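Local coordinates for protein siderophore biosynthesis lipase/esterase, putative (Aspergillus fumigatus, PDB 6GUP) that hydrolyses the ester bonds of the fungal siderophore fusarinine C, releasing fusarinine and iron, and leaves triacetylfusarinine C uncleaved, at residues Leu214-Ala217 with Met218-Val222; Arg338-Leu341 with Val342-Leu346. All blocks are in the same frame, centred on the assembly; numbering follows the deposited sequence.

Contact 1 of 2, residues Leu214-Ala217 with Met218-Val222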
loop_
_atom_site.group_PDB
_atom_site.type_symbol
_atom_site.label_atom_id
_atom_site.label_comp_id
_atom_site.label_asym_id
_atom_site.label_seq_id
_atom_site.Cartn_x
_atom_site.Cartn_y
_atom_site.Cartn_z
ATOM N N LEU A 214 -12.655 -8.658 -12.151
ATOM C CA LEU A 214 -12.413 -9.350 -13.413
ATOM C C LEU A 214 -11.042 -10.027 -13.359
ATOM O O LEU A 214 -10.173 -9.587 -12.600
ATOM C CB LEU A 214 -12.495 -8.374 -14.591
ATOM C CG LEU A 214 -13.832 -7.635 -14.739
ATOM C CD1 LEU A 214 -13.714 -6.505 -15.749
ATOM C CD2 LEU A 214 -14.953 -8.586 -15.131
ATOM N N PRO A 215 -10.840 -11.100 -14.154
ATOM C CA PRO A 215 -9.580 -11.848 -14.077
ATOM C C PRO A 215 -8.367 -11.012 -14.474
ATOM O O PRO A 215 -8.398 -10.321 -15.496
ATOM C CB PRO A 215 -9.781 -13.005 -15.070
ATOM C CG PRO A 215 -11.244 -13.067 -15.323
ATOM C CD PRO A 215 -11.739 -11.664 -15.177
ATOM N N LEU A 216 -7.318 -11.082 -13.658
ATOM C CA LEU A 216 -6.080 -10.338 -13.900
ATOM C C LEU A 216 -5.398 -10.822 -15.186
ATOM O O LEU A 216 -4.845 -10.015 -15.936
ATOM C CB LEU A 216 -5.138 -10.458 -12.687
ATOM C CG LEU A 216 -4.038 -9.418 -12.424
ATOM C CD1 LEU A 216 -2.922 -9.489 -13.451
ATOM C CD2 LEU A 216 -4.581 -7.998 -12.311
ATOM N N ALA A 217 -5.462 -12.131 -15.440
ATOM C CA ALA A 217 -4.964 -12.725 -16.689
ATOM C C ALA A 217 -5.497 -12.004 -17.929
ATOM O O ALA A 217 -4.740 -11.724 -18.856
ATOM C CB ALA A 217 -5.327 -14.202 -16.757
ATOM N N MET A 218 -6.795 -11.704 -17.922
ATOM C CA MET A 218 -7.470 -11.039 -19.042
ATOM C C MET A 218 -7.253 -9.522 -19.083
ATOM O O MET A 218 -6.907 -8.982 -20.134
ATOM C CB MET A 218 -8.971 -11.348 -19.005
ATOM C CG MET A 218 -9.290 -12.821 -19.213
ATOM S SD MET A 218 -11.047 -13.206 -19.081
ATOM C CE MET A 218 -11.658 -12.626 -20.658
ATOM N N THR A 219 -7.463 -8.840 -17.954
ATOM C CA THR A 219 -7.410 -7.366 -17.908
ATOM C C THR A 219 -6.028 -6.783 -18.220
ATOM O O THR A 219 -5.930 -5.740 -18.868
ATOM C CB THR A 219 -7.866 -6.801 -16.543
ATOM O OG1 THR A 219 -7.092 -7.384 -15.490
ATOM C CG2 THR A 219 -9.348 -7.071 -16.306
ATOM N N SER A 220 -4.975 -7.456 -17.761
ATOM C CA SER A 220 -3.594 -7.008 -18.001
ATOM C C SER A 220 -3.144 -7.062 -19.465
ATOM O O SER A 220 -2.186 -6.381 -19.837
ATOM C CB SER A 220 -2.614 -7.793 -17.129
ATOM O OG SER A 220 -2.722 -7.354 -15.791
ATOM N N LEU A 221 -3.824 -7.867 -20.282
ATOM C CA LEU A 221 -3.586 -7.884 -21.730
ATOM C C LEU A 221 -4.028 -6.592 -22.405
ATOM O O LEU A 221 -3.436 -6.185 -23.407
ATOM C CB LEU A 221 -4.314 -9.054 -22.395
ATOM C CG LEU A 221 -3.967 -10.466 -21.922
ATOM C CD1 LEU A 221 -4.624 -11.489 -22.835
ATOM C CD2 LEU A 221 -2.464 -10.693 -21.851
ATOM N N VAL A 222 -5.077 -5.971 -21.869
ATOM C CA VAL A 222 -5.623 -4.729 -22.422
ATOM C C VAL A 222 -5.299 -3.477 -21.604
ATOM O O VAL A 222 -5.385 -2.371 -22.139
ATOM C CB VAL A 222 -7.154 -4.837 -22.666
ATOM C CG1 VAL A 222 -7.951 -4.924 -21.362
ATOM C CG2 VAL A 222 -7.644 -3.676 -23.524
HETATM O O HOH W 1 -8.278 -7.583 -13.029
#
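Pro215 and Thr219 meet at the first turn of helix 216-222, where the backbone N of Thr219 bonds to Pro215 O at 3.0 Å with an N-H...O angle of 170°. Met218 N reaches the same oxygen only weakly. One residue on, Ser220 N donates to Leu216 O at 3.1 Å.

The Thr219 hydroxyl lies between its own N and carbonyl carbon (chi1 55°), which turns it back toward the start of the helix. There OG1 is 2.7 Å from a water that donates to Leu214 O at 2.8 Å, so the water ties the first turn to the residue ahead of the N-cap. Pro215 occupies the N-cap position of a short helix outside the central sheet of this alpha/beta-hydrolase, packed on the long helix 185-205.

Apolar contacts flank the polar ones. The Pro215 ring and the Met218 chain lie side by side and point the same way, with CG of Pro215 3.8 Å from SD of Met218; both touch helix 185-205, Pro215 on Met198 and Met218 on Leu195. On the buried side, Thr219 CG2 packs 3.8 Å from Leu214 CB.

Contact 2 of 2, residues Arg338-Leu341 with Val342-Leu346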
loop_
_atom_site.group_PDB
_atom_site.type_symbol
_atom_site.label_atom_id
_atom_site.label_comp_id
_atom_site.label_asym_id
_atom_site.label_seq_id
_atom_site.Cartn_x
_atom_site.Cartn_y
_atom_site.Cartn_z
ATOM N N ARG A 338 14.739 11.901 -18.568
ATOM C CA ARG A 338 14.622 11.965 -17.103
ATOM C C ARG A 338 15.346 13.178 -16.539
ATOM O O ARG A 338 14.777 13.929 -15.749
ATOM C CB ARG A 338 15.179 10.710 -16.421
ATOM C CG ARG A 338 14.175 9.589 -16.232
ATOM C CD ARG A 338 14.561 8.712 -15.049
ATOM N NE ARG A 338 15.921 8.187 -15.171
ATOM C CZ ARG A 338 16.298 7.201 -15.990
ATOM N NH1 ARG A 338 17.572 6.817 -16.005
ATOM N NH2 ARG A 338 15.427 6.594 -16.796
ATOM N N ASN A 339 16.602 13.355 -16.946
ATOM C CA ASN A 339 17.412 14.491 -16.493
ATOM C C ASN A 339 16.769 15.824 -16.867
ATOM O O ASN A 339 16.776 16.764 -16.070
ATOM C CB ASN A 339 18.826 14.429 -17.076
ATOM C CG ASN A 339 19.773 15.405 -16.404
ATOM O OD1 ASN A 339 20.035 15.303 -15.205
ATOM N ND2 ASN A 339 20.292 16.357 -17.172
ATOM N N PHE A 340 16.222 15.893 -18.079
ATOM C CA PHE A 340 15.511 17.082 -18.541
ATOM C C PHE A 340 14.256 17.337 -17.711
ATOM O O PHE A 340 14.037 18.457 -17.249
ATOM C CB PHE A 340 15.140 16.955 -20.017
ATOM C CG PHE A 340 14.585 18.216 -20.605
ATOM C CD1 PHE A 340 15.429 19.267 -20.946
ATOM C CD2 PHE A 340 13.218 18.364 -20.804
ATOM C CE1 PHE A 340 14.920 20.440 -21.483
ATOM C CE2 PHE A 340 12.702 19.531 -21.341
ATOM C CZ PHE A 340 13.554 20.572 -21.681
ATOM N N LEU A 341 13.451 16.291 -17.520
ATOM C CA LEU A 341 12.232 16.368 -16.705
ATOM C C LEU A 341 12.532 16.871 -15.298
ATOM O O LEU A 341 11.850 17.766 -14.800
ATOM C CB LEU A 341 11.543 15.001 -16.626
ATOM C CG LEU A 341 10.167 14.953 -15.941
ATOM C CD1 LEU A 341 9.302 13.876 -16.576
ATOM C CD2 LEU A 341 10.251 14.732 -14.432
ATOM N N VAL A 342 13.552 16.288 -14.669
ATOM C CA VAL A 342 13.960 16.675 -13.316
ATOM C C VAL A 342 14.397 18.143 -13.280
ATOM O O VAL A 342 14.042 18.871 -12.352
ATOM C CB VAL A 342 15.082 15.755 -12.766
ATOM C CG1 VAL A 342 15.649 16.288 -11.453
ATOM C CG2 VAL A 342 14.556 14.341 -12.552
ATOM N N ASN A 343 15.156 18.569 -14.291
ATOM C CA ASN A 343 15.578 19.972 -14.407
ATOM C C ASN A 343 14.403 20.942 -14.569
ATOM O O ASN A 343 14.451 22.053 -14.040
ATOM C CB ASN A 343 16.589 20.161 -15.552
ATOM C CG ASN A 343 17.999 19.737 -15.168
ATOM O OD1 ASN A 343 18.498 20.089 -14.098
ATOM N ND2 ASN A 343 18.654 18.990 -16.051
ATOM N N LYS A 344 13.356 20.527 -15.289
ATOM C CA LYS A 344 12.141 21.344 -15.415
ATOM C C LYS A 344 11.410 21.491 -14.078
ATOM O O LYS A 344 10.858 22.555 -13.792
ATOM C CB LYS A 344 11.170 20.772 -16.459
ATOM C CG LYS A 344 11.655 20.727 -17.908
ATOM C CD LYS A 344 12.289 22.023 -18.408
ATOM C CE LYS A 344 13.810 21.979 -18.339
ATOM N NZ LYS A 344 14.437 23.229 -18.846
ATOM N N VAL A 345 11.401 20.426 -13.274
ATOM C CA VAL A 345 10.791 20.466 -11.938
ATOM C C VAL A 345 11.563 21.418 -11.019
ATOM O O VAL A 345 10.956 22.248 -10.346
ATOM C CB VAL A 345 10.681 19.055 -11.303
ATOM C CG1 VAL A 345 10.260 19.133 -9.838
ATOM C CG2 VAL A 345 9.690 18.205 -12.085
ATOM N N LEU A 346 12.890 21.292 -10.992
ATOM C CA LEU A 346 13.741 22.193 -10.192
ATOM C C LEU A 346 13.612 23.663 -10.611
ATOM O O LEU A 346 13.614 24.550 -9.755
ATOM C CB LEU A 346 15.216 21.759 -10.225
ATOM C CG LEU A 346 15.648 20.801 -9.109
ATOM C CD1 LEU A 346 14.961 19.447 -9.215
ATOM C CD2 LEU A 346 17.159 20.629 -9.119
#
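Lys344 brings CE over one face of the Phe340 ring, four residues back along helix 335-353, while its CG and CD pass along the rim. CE forms the CH-pi contact, 3.8 Å from the centroid of the Phe340 ring and 20° off the ring normal, displaced toward the rim on the CZ side. CZ of Phe340 is the nearest ring atom to Lys344 CE, at 3.6 Å; CG of Lys344 runs by CE2 and CD by the CE2-CZ edge. Bends at chi2 and chi3 (98°) bring CE back over the ring.

The neighbouring pair, Asn339 and Asn343, is also one turn apart, with amide planes 83° to each other. Their ND2 atoms approach to 3.3 Å, two donors and so not a hydrogen bond. Between their backbones, Asn343 N donates to Asn339 O at 3.0 Å.

On the buried side, CD2 of Leu341 is 4.2 Å from CG2 of Val345, again i to i+4. Val342 sends CG2 back beside its own N, 3.2 Å from Arg338 O, while Val342 N donates to that oxygen at 2.9 Å. The Arg338 guanidinium turns away to form a salt bridge with Asp57 and bonds to the carbonyls of Leu329 and Asn331. Leu341, Val342 and Val345 form the buried side, the two valines on helix 55-61, while Asn339 and Asn343 face outward, as on an amphipathic C-terminal helix of an alpha/beta-hydrolase.

Contacts 1 and 2 are each confined to a single helix and follow one another along the chain. Their centres are 34 Å apart and their nearest atoms about 22 Å, so the two do not touch. Contact 1 lies in the helical region formed between strands 159-163 and 278-283 of the central sheet, whereas contact 2 lies on the last helix, after the final strand 320-322. The probable catalytic triad, Ser123, Asp286 and His327, has its histidine shortly before helix 335-353. Through Arg338, contact 2 is tied to Leu329 and Asn331 in the loop that follows this histidine; contact 1 packs instead on helix 185-205.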